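Local coordinates for chinitase A (Streptomyces coelicolor, PDB 3EBV), which probably hydrolyses internal linkages of chitin as a family 18 endochitinase, the chain here being the glycosidase domain of a longer protein, at residues F49-A54 with Y59-F64; A66-K71 with Y111-V116; Q21-V26 with I33-A38; V78-G83 with Y105-E110; D25-Y30 with N274-A279. All blocks are in the same frame, centred on the assembly; numbering follows the deposited sequence. Where two conformers were deposited one is given.

Contact 1. Residues F49-A54 with Y59-F64; sequences FNLDSA and YTVDQF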
# COMPACT_ATOMS: atom_id res chain seq x y z
N PHE A 49 -17.54 1.03 -5.47
CA PHE A 49 -17.18 1.96 -4.43
C PHE A 49 -18.40 2.80 -4.06
O PHE A 49 -19.08 3.34 -4.95
CB PHE A 49 -16.07 2.88 -4.91
CG PHE A 49 -15.69 3.93 -3.88
CD1 PHE A 49 -15.06 3.56 -2.69
CD2 PHE A 49 -15.98 5.27 -4.10
CE1 PHE A 49 -14.73 4.51 -1.75
CE2 PHE A 49 -15.65 6.23 -3.14
CZ PHE A 49 -15.02 5.85 -1.98
N ASN A 50 -18.64 2.92 -2.76
CA ASN A 50 -19.76 3.70 -2.25
C ASN A 50 -19.21 4.63 -1.17
O ASN A 50 -18.88 4.14 -0.07
CB ASN A 50 -20.81 2.76 -1.66
CG ASN A 50 -21.47 1.87 -2.73
OD1 ASN A 50 -22.00 2.37 -3.72
ND2 ASN A 50 -21.44 0.56 -2.52
N LEU A 51 -19.11 5.92 -1.48
CA LEU A 51 -18.62 6.88 -0.49
C LEU A 51 -19.50 6.80 0.75
O LEU A 51 -20.73 6.85 0.65
CB LEU A 51 -18.60 8.30 -1.04
CG LEU A 51 -18.07 9.41 -0.13
CD1 LEU A 51 -16.55 9.21 0.19
CD2 LEU A 51 -18.29 10.76 -0.74
N ASP A 52 -18.87 6.67 1.93
CA ASP A 52 -19.60 6.59 3.20
C ASP A 52 -19.99 7.99 3.69
O ASP A 52 -19.57 8.45 4.76
CB ASP A 52 -18.73 5.85 4.24
CG ASP A 52 -19.45 5.60 5.56
OD1 ASP A 52 -20.70 5.62 5.59
OD2 ASP A 52 -18.74 5.37 6.57
N SER A 53 -20.83 8.66 2.91
CA SER A 53 -21.27 10.01 3.22
C SER A 53 -21.78 10.16 4.65
O SER A 53 -21.35 11.06 5.37
CB SER A 53 -22.36 10.39 2.22
OG SER A 53 -21.76 10.58 0.96
N ALA A 54 -22.67 9.25 5.06
CA ALA A 54 -23.27 9.26 6.40
C ALA A 54 -22.22 9.13 7.51
O ALA A 54 -22.20 9.93 8.45
CB ALA A 54 -24.30 8.16 6.51
N TYR A 59 -20.10 14.12 4.00
CA TYR A 59 -19.21 14.36 2.87
C TYR A 59 -19.86 13.88 1.58
O TYR A 59 -20.26 12.71 1.50
CB TYR A 59 -17.95 13.53 3.15
CG TYR A 59 -16.72 13.76 2.31
CD1 TYR A 59 -16.42 15.00 1.73
CD2 TYR A 59 -15.78 12.73 2.17
CE1 TYR A 59 -15.24 15.19 0.97
CE2 TYR A 59 -14.62 12.92 1.42
CZ TYR A 59 -14.34 14.12 0.85
OH TYR A 59 -13.17 14.29 0.16
N THR A 60 -19.98 14.76 0.59
CA THR A 60 -20.74 14.41 -0.62
C THR A 60 -19.84 13.83 -1.72
O THR A 60 -18.63 14.13 -1.77
CB THR A 60 -21.48 15.63 -1.21
OG1 THR A 60 -20.53 16.56 -1.73
CG2 THR A 60 -22.36 16.32 -0.13
N VAL A 61 -20.45 13.05 -2.61
CA VAL A 61 -19.73 12.51 -3.78
C VAL A 61 -19.08 13.64 -4.59
O VAL A 61 -17.92 13.55 -4.99
CB VAL A 61 -20.64 11.61 -4.68
CG1 VAL A 61 -19.97 11.27 -6.00
CG2 VAL A 61 -21.01 10.34 -3.93
N ASP A 62 -19.84 14.72 -4.83
CA ASP A 62 -19.28 15.84 -5.57
C ASP A 62 -18.03 16.45 -4.91
O ASP A 62 -17.06 16.78 -5.60
CB ASP A 62 -20.35 16.91 -5.82
CG ASP A 62 -21.28 16.56 -6.99
OD1 ASP A 62 -21.09 15.53 -7.68
OD2 ASP A 62 -22.23 17.35 -7.21
N GLN A 63 -18.07 16.62 -3.59
CA GLN A 63 -16.94 17.18 -2.87
C GLN A 63 -15.74 16.21 -2.88
O GLN A 63 -14.61 16.65 -3.06
CB GLN A 63 -17.31 17.57 -1.44
CG GLN A 63 -16.23 18.36 -0.75
CD GLN A 63 -15.91 19.68 -1.46
OE1 GLN A 63 -14.81 19.88 -2.00
NE2 GLN A 63 -16.88 20.60 -1.45
N PHE A 64 -16.03 14.93 -2.70
CA PHE A 64 -14.98 13.87 -2.79
C PHE A 64 -14.29 13.92 -4.16
O PHE A 64 -13.04 14.02 -4.26
CB PHE A 64 -15.62 12.52 -2.53
CG PHE A 64 -14.70 11.35 -2.74
CD1 PHE A 64 -13.74 11.04 -1.77
CD2 PHE A 64 -14.77 10.58 -3.89
CE1 PHE A 64 -12.87 9.95 -1.94
CE2 PHE A 64 -13.91 9.51 -4.09
CZ PHE A 64 -12.96 9.18 -3.09
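Leu51 packs on Phe64 with both of its methyls. CD1 sits over one face of the Phe64 ring, 4.3 Å from the centroid and 26° off the normal, a CH-pi contact. CD2 turns to the start of the helix. It lies 3.7 Å from Phe64 CB and 3.5 Å from Thr60 O, and also touches Val61. With CG anti to the backbone N, the torsion (chi1 -178°) puts the forked end of Leu51 between the Phe64 ring and the start of the helix. Phe49 meets the same ring at another point. Its CE2 is 3.8 Å from Phe64 CE2, and the two planes are 31° apart, an oblique meeting. Replacing Phe64 with an alanine would probably leave the Leu51 methyl and the Phe49 ring facing a gap. The polar tie is Ser53, whose OG donates to Tyr59 O at 2.7 Å, nearly along the C=O axis. Beyond this shell, Thr60 is the N-cap: its OG1 accepts from Gln63 N at 3.1 Å. Asn13 grips the other loop through Asn50 O and Asp52 N. Tyr59 OH is bonded to Asp67 and to the backbone N of Ile23. Apolar groups meet on the inner side, while one short hydrogen bond and a helix cap probably help fix the connection from strand 47-48 to helix 61-73.

Contact 2. Residues A66-K71 with Y111-V116; sequences ADVRAK and YGFDGV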
# COMPACT_ATOMS: atom_id res chain seq x y z
N ALA A 66 -14.15 16.41 -6.22
CA ALA A 66 -13.42 17.66 -6.32
C ALA A 66 -12.09 17.63 -5.56
O ALA A 66 -11.07 18.14 -6.03
CB ALA A 66 -14.31 18.84 -5.82
N ASP A 67 -12.15 17.02 -4.37
CA ASP A 67 -10.98 16.86 -3.52
C ASP A 67 -9.93 15.96 -4.21
O ASP A 67 -8.74 16.28 -4.18
CB ASP A 67 -11.39 16.21 -2.20
CG ASP A 67 -12.14 17.17 -1.26
OD1 ASP A 67 -12.26 18.38 -1.58
OD2 ASP A 67 -12.58 16.69 -0.19
N VAL A 68 -10.39 14.87 -4.83
CA VAL A 68 -9.49 14.02 -5.63
C VAL A 68 -8.79 14.83 -6.74
O VAL A 68 -7.56 14.77 -6.89
CB VAL A 68 -10.20 12.78 -6.15
CG1 VAL A 68 -9.32 12.02 -7.16
CG2 VAL A 68 -10.62 11.85 -4.98
N ARG A 69 -9.57 15.60 -7.50
CA ARG A 69 -9.02 16.43 -8.57
C ARG A 69 -8.00 17.42 -8.04
O ARG A 69 -6.94 17.63 -8.66
CB ARG A 69 -10.13 17.18 -9.34
CG ARG A 69 -11.11 16.28 -10.02
CD ARG A 69 -12.05 17.07 -10.97
NE ARG A 69 -12.47 18.37 -10.42
CZ ARG A 69 -13.63 18.63 -9.80
NH1 ARG A 69 -13.86 19.86 -9.36
NH2 ARG A 69 -14.55 17.68 -9.63
N ALA A 70 -8.30 18.05 -6.90
CA ALA A 70 -7.36 19.00 -6.31
C ALA A 70 -6.05 18.34 -5.87
O ALA A 70 -4.98 18.93 -6.01
CB ALA A 70 -8.02 19.78 -5.13
N LYS A 71 -6.14 17.12 -5.30
CA LYS A 71 -4.91 16.39 -4.94
C LYS A 71 -4.08 16.12 -6.19
O LYS A 71 -2.85 16.25 -6.18
CB LYS A 71 -5.28 15.05 -4.27
CG LYS A 71 -5.64 15.17 -2.77
CD LYS A 71 -4.46 15.68 -1.92
CE LYS A 71 -4.83 15.87 -0.46
NZ LYS A 71 -3.63 16.22 0.33
N TYR A 111 -14.71 8.01 -10.60
CA TYR A 111 -14.22 8.93 -9.55
C TYR A 111 -12.94 9.62 -9.90
O TYR A 111 -12.50 10.49 -9.14
CB TYR A 111 -14.09 8.19 -8.20
CG TYR A 111 -15.40 7.66 -7.73
CD1 TYR A 111 -16.31 8.49 -7.04
CD2 TYR A 111 -15.81 6.37 -8.05
CE1 TYR A 111 -17.54 8.02 -6.65
CE2 TYR A 111 -17.05 5.89 -7.67
CZ TYR A 111 -17.93 6.73 -6.97
OH TYR A 111 -19.16 6.22 -6.60
N GLY A 112 -12.33 9.26 -11.03
CA GLY A 112 -11.07 9.82 -11.45
C GLY A 112 -9.83 9.25 -10.77
O GLY A 112 -8.80 9.90 -10.73
N PHE A 113 -9.91 8.01 -10.29
CA PHE A 113 -8.74 7.42 -9.62
C PHE A 113 -7.62 7.11 -10.60
O PHE A 113 -7.88 6.75 -11.77
CB PHE A 113 -9.13 6.15 -8.89
CG PHE A 113 -10.12 6.36 -7.75
CD1 PHE A 113 -9.97 7.41 -6.84
CD2 PHE A 113 -11.20 5.49 -7.60
CE1 PHE A 113 -10.91 7.58 -5.79
CE2 PHE A 113 -12.13 5.62 -6.56
CZ PHE A 113 -11.96 6.66 -5.63
N ASP A 114 -6.37 7.23 -10.13
CA ASP A 114 -5.19 6.98 -10.94
C ASP A 114 -4.83 5.50 -11.10
O ASP A 114 -3.93 5.17 -11.88
CB ASP A 114 -3.99 7.73 -10.37
CG ASP A 114 -4.23 9.21 -10.36
OD1 ASP A 114 -4.31 9.77 -11.50
OD2 ASP A 114 -4.40 9.80 -9.28
N GLY A 115 -5.52 4.63 -10.37
CA GLY A 115 -5.14 3.21 -10.37
C GLY A 115 -5.71 2.51 -9.17
O GLY A 115 -6.71 2.95 -8.57
N VAL A 116 -5.04 1.40 -8.80
CA VAL A 116 -5.61 0.44 -7.89
C VAL A 116 -4.51 -0.03 -6.93
O VAL A 116 -3.31 -0.11 -7.31
CB VAL A 116 -6.24 -0.78 -8.63
CG1 VAL A 116 -5.17 -1.58 -9.44
CG2 VAL A 116 -7.02 -1.67 -7.67
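Val68 of helix 61-73 carries this contact, resting its two methyls on the turn made by Tyr111, Gly112 and Phe113. CG1 is anti to the backbone N (chi1 171°), which sends it to the backbone side of the turn. There it lies 4.0 Å from Tyr111 O and 4.2 Å from Gly112 O. CG2 takes the other course, toward the Phe113 ring, and its distance to Phe113 CE1 is 4.4 Å. The approach to that ring is oblique. Part of the ring is also covered from within its own segment, with Tyr111 CB 3.6 Å above one face near the rim. Gly112 has a positive phi of 79°, and with it the chain leaves helix 94-111 and bends toward the next strand. No hydrogen bond spans the two segments. The tighter part is one valine, whose methyls meet two backbone carbonyls and a ring. The helix side that carries Arg69 and Ala70 is exposed to solvent and adds nothing. A polar link forms one residue past the helical segment, where Gln72 NE2 is bonded to both Gly112 O and Asp114 OD2. Around the contact, Val68 and Phe113 both lean on Val78 of strand 77-84, and Phe113 also touches Val107 and Met108. The turn therefore sits between helix 61-73, the end of helix 94-111 and strand 77-84, just where strand 115-120 begins.

Contact 3. Residues Q21-V26 with I33-A38; sequences QKISDV and IAVAFA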
# COMPACT_ATOMS: atom_id res chain seq x y z
N GLN A 21 -11.73 12.29 8.21
CA GLN A 21 -11.10 13.20 7.28
C GLN A 21 -11.80 13.22 5.94
O GLN A 21 -12.23 12.17 5.46
CB GLN A 21 -9.62 12.81 7.00
CG GLN A 21 -8.70 12.85 8.21
CD GLN A 21 -7.27 12.51 7.84
OE1 GLN A 21 -7.03 11.45 7.23
NE2 GLN A 21 -6.32 13.36 8.23
N LYS A 22 -11.86 14.41 5.33
CA LYS A 22 -12.10 14.50 3.88
C LYS A 22 -10.77 14.20 3.19
O LYS A 22 -9.70 14.27 3.81
CB LYS A 22 -12.60 15.89 3.49
CG LYS A 22 -13.94 16.21 4.15
CD LYS A 22 -14.39 17.63 3.85
CE LYS A 22 -15.76 17.88 4.45
NZ LYS A 22 -16.21 19.31 4.37
N ILE A 23 -10.82 13.89 1.90
CA ILE A 23 -9.57 13.77 1.14
C ILE A 23 -8.74 15.06 1.27
O ILE A 23 -7.52 15.01 1.33
CB ILE A 23 -9.87 13.41 -0.35
CG1 ILE A 23 -10.37 11.96 -0.46
CG2 ILE A 23 -8.66 13.74 -1.27
CD1 ILE A 23 -9.24 10.86 -0.26
N SER A 24 -9.39 16.22 1.28
CA SER A 24 -8.68 17.51 1.35
C SER A 24 -7.96 17.70 2.69
O SER A 24 -7.07 18.56 2.79
CB SER A 24 -9.67 18.66 1.17
OG SER A 24 -10.71 18.56 2.15
N ASP A 25 -8.31 16.91 3.71
CA ASP A 25 -7.62 17.01 5.00
C ASP A 25 -6.31 16.21 5.06
O ASP A 25 -5.53 16.35 5.99
CB ASP A 25 -8.49 16.48 6.14
CG ASP A 25 -9.73 17.33 6.38
OD1 ASP A 25 -9.59 18.58 6.38
OD2 ASP A 25 -10.79 16.71 6.61
N VAL A 26 -6.11 15.31 4.09
CA VAL A 26 -4.92 14.45 4.12
C VAL A 26 -3.65 15.30 4.02
O VAL A 26 -3.53 16.13 3.12
CB VAL A 26 -4.97 13.40 2.99
CG1 VAL A 26 -3.61 12.65 2.89
CG2 VAL A 26 -6.15 12.44 3.23
N ILE A 33 -2.42 8.39 -2.19
CA ILE A 33 -3.51 8.20 -1.23
C ILE A 33 -4.34 7.03 -1.70
O ILE A 33 -4.88 7.07 -2.83
CB ILE A 33 -4.38 9.50 -1.09
CG1 ILE A 33 -3.51 10.68 -0.67
CG2 ILE A 33 -5.58 9.21 -0.14
CD1 ILE A 33 -4.23 12.06 -0.84
N ALA A 34 -4.40 5.99 -0.89
CA ALA A 34 -5.16 4.77 -1.18
C ALA A 34 -6.50 4.80 -0.44
O ALA A 34 -6.54 4.82 0.80
CB ALA A 34 -4.33 3.51 -0.84
N VAL A 35 -7.59 4.86 -1.21
CA VAL A 35 -8.93 4.95 -0.65
C VAL A 35 -9.38 3.55 -0.21
O VAL A 35 -9.49 2.60 -1.02
CB VAL A 35 -9.86 5.53 -1.70
CG1 VAL A 35 -11.33 5.42 -1.23
CG2 VAL A 35 -9.48 6.96 -1.97
N ALA A 36 -9.65 3.40 1.09
CA ALA A 36 -9.92 2.11 1.69
C ALA A 36 -11.41 2.00 2.09
O ALA A 36 -11.79 2.63 3.09
CB ALA A 36 -9.03 1.92 2.95
N PHE A 37 -12.26 1.19 1.44
CA PHE A 37 -11.92 0.26 0.36
C PHE A 37 -13.10 0.17 -0.61
O PHE A 37 -14.23 0.59 -0.28
CB PHE A 37 -11.73 -1.14 0.93
CG PHE A 37 -10.60 -1.28 1.91
CD1 PHE A 37 -9.29 -1.48 1.45
CD2 PHE A 37 -10.83 -1.23 3.27
CE1 PHE A 37 -8.24 -1.62 2.35
CE2 PHE A 37 -9.77 -1.39 4.18
CZ PHE A 37 -8.47 -1.57 3.71
N ALA A 38 -12.83 -0.41 -1.77
CA ALA A 38 -13.93 -0.87 -2.64
C ALA A 38 -14.64 -2.03 -1.93
O ALA A 38 -14.07 -2.67 -1.05
CB ALA A 38 -13.43 -1.28 -4.00
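Ile23 and Val26 meet Ile33 with no flat group between them, although the side chains of all three touch Trp11 on strand 6-12. The one ring within the segments is that of Phe37, further along the strand. The methyl of Ala36 lies over the centre of one of its faces, with CB 3.4 Å above the plane, and a cis peptide bond joins these two residues. The contact itself is aliphatic. Val26 and Ile33 meet end to end, with Val26 CG1 3.8 Å from Ile33 CD1. Ile23 instead crosses Ile33 at a slant, and its CD1 is 4.0 Å from Ile33 CG2. The same Ile23 CD1 also nears Val35 CG2, at 4.3 Å. Ile33 can serve both partners because CG1 is anti to the carbonyl carbon (chi1 -58°), so its long branch goes to Val26 and its short branch to Ile23. The loop that presents Ile23 is folded by its own polar groups: Lys22 N donates to Asp25 OD2 at 2.8 Å, and a short 3-10 turn covers residues 23-25. Every touching residue is buried and no hydrogen bond crosses. The loop is thus laid on the outer side of strand 32-40 by aliphatic contacts, while Val26 O has its partner on helix 61-73, where it accepts from Lys71 NZ.

Contact 4. Residues V78-G83 with Y105-E110; sequences VIISVG and YSVMRE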
# COMPACT_ATOMS: atom_id res chain seq x y z
N VAL A 78 -4.27 9.36 -6.45
CA VAL A 78 -5.30 8.81 -5.57
C VAL A 78 -5.77 7.52 -6.21
O VAL A 78 -6.21 7.53 -7.36
CB VAL A 78 -6.51 9.78 -5.38
CG1 VAL A 78 -7.54 9.22 -4.40
CG2 VAL A 78 -6.01 11.16 -4.91
N ILE A 79 -5.66 6.41 -5.48
CA ILE A 79 -6.01 5.11 -6.04
C ILE A 79 -7.07 4.44 -5.18
O ILE A 79 -7.27 4.84 -4.02
CB ILE A 79 -4.73 4.21 -6.16
CG1 ILE A 79 -4.13 3.93 -4.77
CG2 ILE A 79 -3.72 4.90 -7.11
CD1 ILE A 79 -2.80 3.11 -4.84
N ILE A 80 -7.78 3.46 -5.74
CA ILE A 80 -8.78 2.69 -4.99
C ILE A 80 -8.16 1.39 -4.47
O ILE A 80 -7.60 0.62 -5.25
CB ILE A 80 -10.08 2.44 -5.85
CG1 ILE A 80 -11.15 1.73 -5.06
CG2 ILE A 80 -9.77 1.72 -7.18
CD1 ILE A 80 -11.68 2.55 -3.87
N SER A 81 -8.31 1.14 -3.16
CA SER A 81 -7.80 -0.12 -2.59
C SER A 81 -8.90 -1.14 -2.55
O SER A 81 -10.02 -0.85 -2.10
CB SER A 81 -7.21 0.10 -1.20
OG SER A 81 -6.66 -1.10 -0.69
N VAL A 82 -8.59 -2.36 -2.99
CA VAL A 82 -9.52 -3.48 -2.93
C VAL A 82 -9.15 -4.44 -1.81
O VAL A 82 -7.96 -4.81 -1.69
CB VAL A 82 -9.54 -4.25 -4.27
CG1 VAL A 82 -10.53 -5.39 -4.21
CG2 VAL A 82 -9.86 -3.28 -5.42
N GLY A 83 -10.10 -4.85 -0.99
CA GLY A 83 -9.84 -5.86 0.03
C GLY A 83 -10.00 -5.32 1.41
O GLY A 83 -11.10 -4.92 1.81
N TYR A 105 -11.92 -0.70 -13.42
CA TYR A 105 -11.76 0.39 -14.37
C TYR A 105 -13.00 1.33 -14.36
O TYR A 105 -12.83 2.53 -14.43
CB TYR A 105 -11.51 -0.18 -15.76
CG TYR A 105 -11.18 0.89 -16.75
CD1 TYR A 105 -10.02 1.66 -16.63
CD2 TYR A 105 -12.03 1.15 -17.82
CE1 TYR A 105 -9.71 2.64 -17.55
CE2 TYR A 105 -11.73 2.13 -18.74
CZ TYR A 105 -10.59 2.86 -18.61
OH TYR A 105 -10.30 3.85 -19.54
N SER A 106 -14.18 0.75 -14.21
CA SER A 106 -15.42 1.54 -14.11
C SER A 106 -15.34 2.47 -12.89
O SER A 106 -15.69 3.65 -12.98
CB SER A 106 -16.63 0.61 -13.98
OG SER A 106 -17.83 1.39 -13.90
N VAL A 107 -14.85 1.95 -11.76
CA VAL A 107 -14.72 2.77 -10.54
C VAL A 107 -13.67 3.86 -10.73
O VAL A 107 -13.86 5.04 -10.34
CB VAL A 107 -14.36 1.88 -9.32
CG1 VAL A 107 -13.89 2.70 -8.11
CG2 VAL A 107 -15.55 1.01 -8.96
N MSE A 108 -12.55 3.50 -11.35
CA MSE A 108 -11.53 4.48 -11.64
C MSE A 108 -12.05 5.63 -12.51
O MSE A 108 -11.83 6.79 -12.18
CB MSE A 108 -10.34 3.81 -12.33
CG MSE A 108 -9.52 2.92 -11.39
SE MSE A 108 -8.15 1.91 -12.46
CE MSE A 108 -7.27 3.38 -13.37
N ARG A 109 -12.76 5.29 -13.57
CA ARG A 109 -13.28 6.32 -14.48
C ARG A 109 -14.37 7.17 -13.82
O ARG A 109 -14.39 8.36 -14.05
CB ARG A 109 -13.82 5.65 -15.73
CG ARG A 109 -12.75 5.03 -16.58
CD ARG A 109 -11.83 6.07 -17.18
NE ARG A 109 -12.52 6.79 -18.26
CZ ARG A 109 -12.01 7.81 -18.94
NH1 ARG A 109 -10.79 8.27 -18.68
NH2 ARG A 109 -12.74 8.39 -19.89
N GLU A 110 -15.22 6.55 -13.00
CA GLU A 110 -16.28 7.30 -12.32
C GLU A 110 -15.75 8.35 -11.36
O GLU A 110 -16.28 9.47 -11.30
CB GLU A 110 -17.24 6.38 -11.58
CG GLU A 110 -18.26 7.14 -10.70
CD GLU A 110 -19.29 7.95 -11.50
OE1 GLU A 110 -19.37 7.79 -12.74
OE2 GLU A 110 -20.02 8.76 -10.86
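Ile80 holds CG1 anti to its backbone N, chi1 -176°, and this carries the longer branch to Val107 on the helix. Val107 answers with a similar torsion, its CG1 also anti to N (chi1 167°). The two groups meet with Ile80 CG1 4.2 Å from Val107 CG1. The short branch of Ile80 serves a second partner: CG2 is 4.4 Å from CG of Met108. In Met108 it is thus CG, the first carbon past CB, that faces the strand. The residue was modelled as selenomethionine, and its side chain also touches Ala140 of helix 126-140. One isoleucine therefore sits across two successive helix residues, one on each branch. The contacts are long and few, no hydrogen bond crosses, and neighbouring side chains complete the packing round Ile80. Phe113 and Phe49 also touch Ile80. Ser81, the next residue, points its CB bond the other way and is hydrogen-bonded to Asp117. The run that begins at Ser81 and ends one glycine after Gly83 fits the SxGG signature found on the third strand of family 18 barrels. The contact lies within a beta-alpha-beta crossover of strand 77-84, helix 94-111 and strand 115-120. In the sheet, strand 77-84 runs between strands 32-40 and 115-120, parallel to both, and helix 94-111 packs on its outer face.

Contact 5. Residues D25-Y30 with N274-A279; sequences DVPSAY and NWDATA. With SO4 (sulfate ion), chain B.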
# COMPACT_ATOMS: atom_id res chain seq x y z
N ASP A 25 -8.31 16.91 3.71
CA ASP A 25 -7.62 17.01 5.00
C ASP A 25 -6.31 16.21 5.06
O ASP A 25 -5.53 16.35 5.99
CB ASP A 25 -8.49 16.48 6.14
CG ASP A 25 -9.73 17.33 6.38
OD1 ASP A 25 -9.59 18.58 6.38
OD2 ASP A 25 -10.79 16.71 6.61
N VAL A 26 -6.11 15.31 4.09
CA VAL A 26 -4.92 14.45 4.12
C VAL A 26 -3.65 15.30 4.02
O VAL A 26 -3.53 16.13 3.12
CB VAL A 26 -4.97 13.40 2.99
CG1 VAL A 26 -3.61 12.65 2.89
CG2 VAL A 26 -6.15 12.44 3.23
N PRO A 27 -2.69 15.10 4.95
CA PRO A 27 -1.43 15.86 4.90
C PRO A 27 -0.70 15.84 3.56
O PRO A 27 -0.75 14.83 2.83
CB PRO A 27 -0.56 15.19 5.98
CG PRO A 27 -1.61 14.69 7.02
CD PRO A 27 -2.80 14.26 6.16
N SER A 28 -0.01 16.94 3.28
CA SER A 28 0.72 17.08 2.02
C SER A 28 1.83 16.03 1.84
O SER A 28 2.20 15.75 0.69
CB SER A 28 1.32 18.48 1.91
OG SER A 28 2.13 18.76 3.00
N ALA A 29 2.31 15.46 2.94
CA ALA A 29 3.38 14.44 2.88
C ALA A 29 3.00 13.23 2.05
O ALA A 29 3.88 12.52 1.54
CB ALA A 29 3.73 13.98 4.28
N TYR A 30 1.69 12.95 1.93
CA TYR A 30 1.27 11.75 1.23
C TYR A 30 1.26 11.96 -0.27
O TYR A 30 0.50 12.76 -0.81
CB TYR A 30 -0.11 11.31 1.73
CG TYR A 30 -0.06 10.87 3.16
CD1 TYR A 30 0.48 9.62 3.50
CD2 TYR A 30 -0.52 11.72 4.20
CE1 TYR A 30 0.54 9.22 4.83
CE2 TYR A 30 -0.46 11.30 5.55
CZ TYR A 30 0.06 10.04 5.86
OH TYR A 30 0.14 9.53 7.16
N ASN A 274 -5.95 8.59 8.89
CA ASN A 274 -6.88 8.96 10.01
C ASN A 274 -6.23 8.72 11.34
O ASN A 274 -6.30 9.59 12.25
CB ASN A 274 -8.17 8.14 9.86
CG ASN A 274 -8.78 8.29 8.48
OD1 ASN A 274 -8.37 7.61 7.51
ND2 ASN A 274 -9.78 9.17 8.37
N TRP A 275 -5.57 7.56 11.50
CA TRP A 275 -4.87 7.32 12.75
C TRP A 275 -3.66 8.27 12.88
O TRP A 275 -3.35 8.72 13.99
CB TRP A 275 -4.42 5.87 12.86
CG TRP A 275 -5.53 4.89 13.10
CD1 TRP A 275 -5.86 3.83 12.32
CD2 TRP A 275 -6.45 4.89 14.20
NE1 TRP A 275 -6.91 3.13 12.87
CE2 TRP A 275 -7.31 3.77 14.02
CE3 TRP A 275 -6.60 5.70 15.35
CZ2 TRP A 275 -8.36 3.45 14.93
CZ3 TRP A 275 -7.67 5.39 16.24
CH2 TRP A 275 -8.51 4.27 16.03
N ASP A 276 -3.01 8.61 11.76
CA ASP A 276 -1.90 9.59 11.82
C ASP A 276 -2.41 10.93 12.42
O ASP A 276 -1.78 11.51 13.31
CB ASP A 276 -1.35 9.74 10.38
CG ASP A 276 -0.13 10.68 10.21
OD1 ASP A 276 0.76 10.72 11.10
OD2 ASP A 276 -0.13 11.32 9.12
N ALA A 277 -3.59 11.35 11.96
CA ALA A 277 -4.21 12.63 12.42
C ALA A 277 -4.56 12.55 13.90
O ALA A 277 -4.32 13.53 14.64
CB ALA A 277 -5.44 12.93 11.60
N THR A 278 -5.13 11.42 14.34
CA THR A 278 -5.39 11.24 15.77
C THR A 278 -4.13 11.43 16.59
O THR A 278 -4.14 11.99 17.72
CB THR A 278 -6.06 9.87 16.02
OG1 THR A 278 -7.40 9.95 15.50
CG2 THR A 278 -6.06 9.51 17.53
N ALA A 279 -2.99 10.99 16.00
CA ALA A 279 -1.68 11.08 16.68
C ALA A 279 -0.90 12.34 16.25
O ALA A 279 0.34 12.34 16.29
CB ALA A 279 -0.84 9.79 16.40
S SO4 B . 0.77 22.04 4.30
O1 SO4 B . 0.07 22.47 3.10
O2 SO4 B . 1.25 23.18 5.10
O3 SO4 B . -0.20 21.20 5.08
O4 SO4 B . 1.97 21.28 3.94
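Tyr30 reaches for Asp276 from the end of a loop. Its CB points toward helix 273-278, and CG is anti to the carbonyl carbon (chi1 -66°). The ring follows, with Pro27 CG at its edge, in plane. Further out, CE2 of Tyr30 is 3.6 Å from Asp276 OD2, which also lies at the ring edge. At the tip, Tyr30 OH donates to Asp276 OD2 at 2.7 Å. The hydroxyl comes from above the carboxylate, 62° out of its plane, and ring and carboxylate planes stand 83° apart. The same OD2 is hydrogen-bonded to Ser284 OG of the following helix, so two hydroxyls grip one buried oxygen. A phenylalanine here would probably keep the ring packing but leave Asp276 OD2 with only the Ser284 hydroxyl of its two. Pro27 starts a type I turn closed by Tyr30 N to Pro27 O, at 3.2 Å. On that turn Ser28 OG donates to O4 of a sulfate ion at 2.7 Å, probably a crystallisation solute. The loop leads from strand 6-12 to strand 32-40, while the helix follows strand 267-271. Since strands 6-12 and 267-271 are neighbours, the bond joins first and last units at the seam of a closed TIM barrel.

How the contacts relate
Contacts 1 to 4 form one continuous layer on the outside of the barrel. Contacts 2 and 4 lie closest, their centres about 9 Å apart, and Asp114 N is 2.8 Å from Val78 O where their strands pair. Contacts 3 and 4 meet through neighbouring strands, with Val35 N 2.8 Å from Ile79 O. Helix 61-73 serves contacts 1 and 2. Contact 5 shares Asp25 and Val26 with contact 3 but stays about 7 Å, nearest atoms, from contact 1. The run from Asp114 through strand 115-120 to the residue just after it is consistent with the DGxDxDxE catalytic signature of family 18. The sulfate, beside contact 5, probably marks no active site.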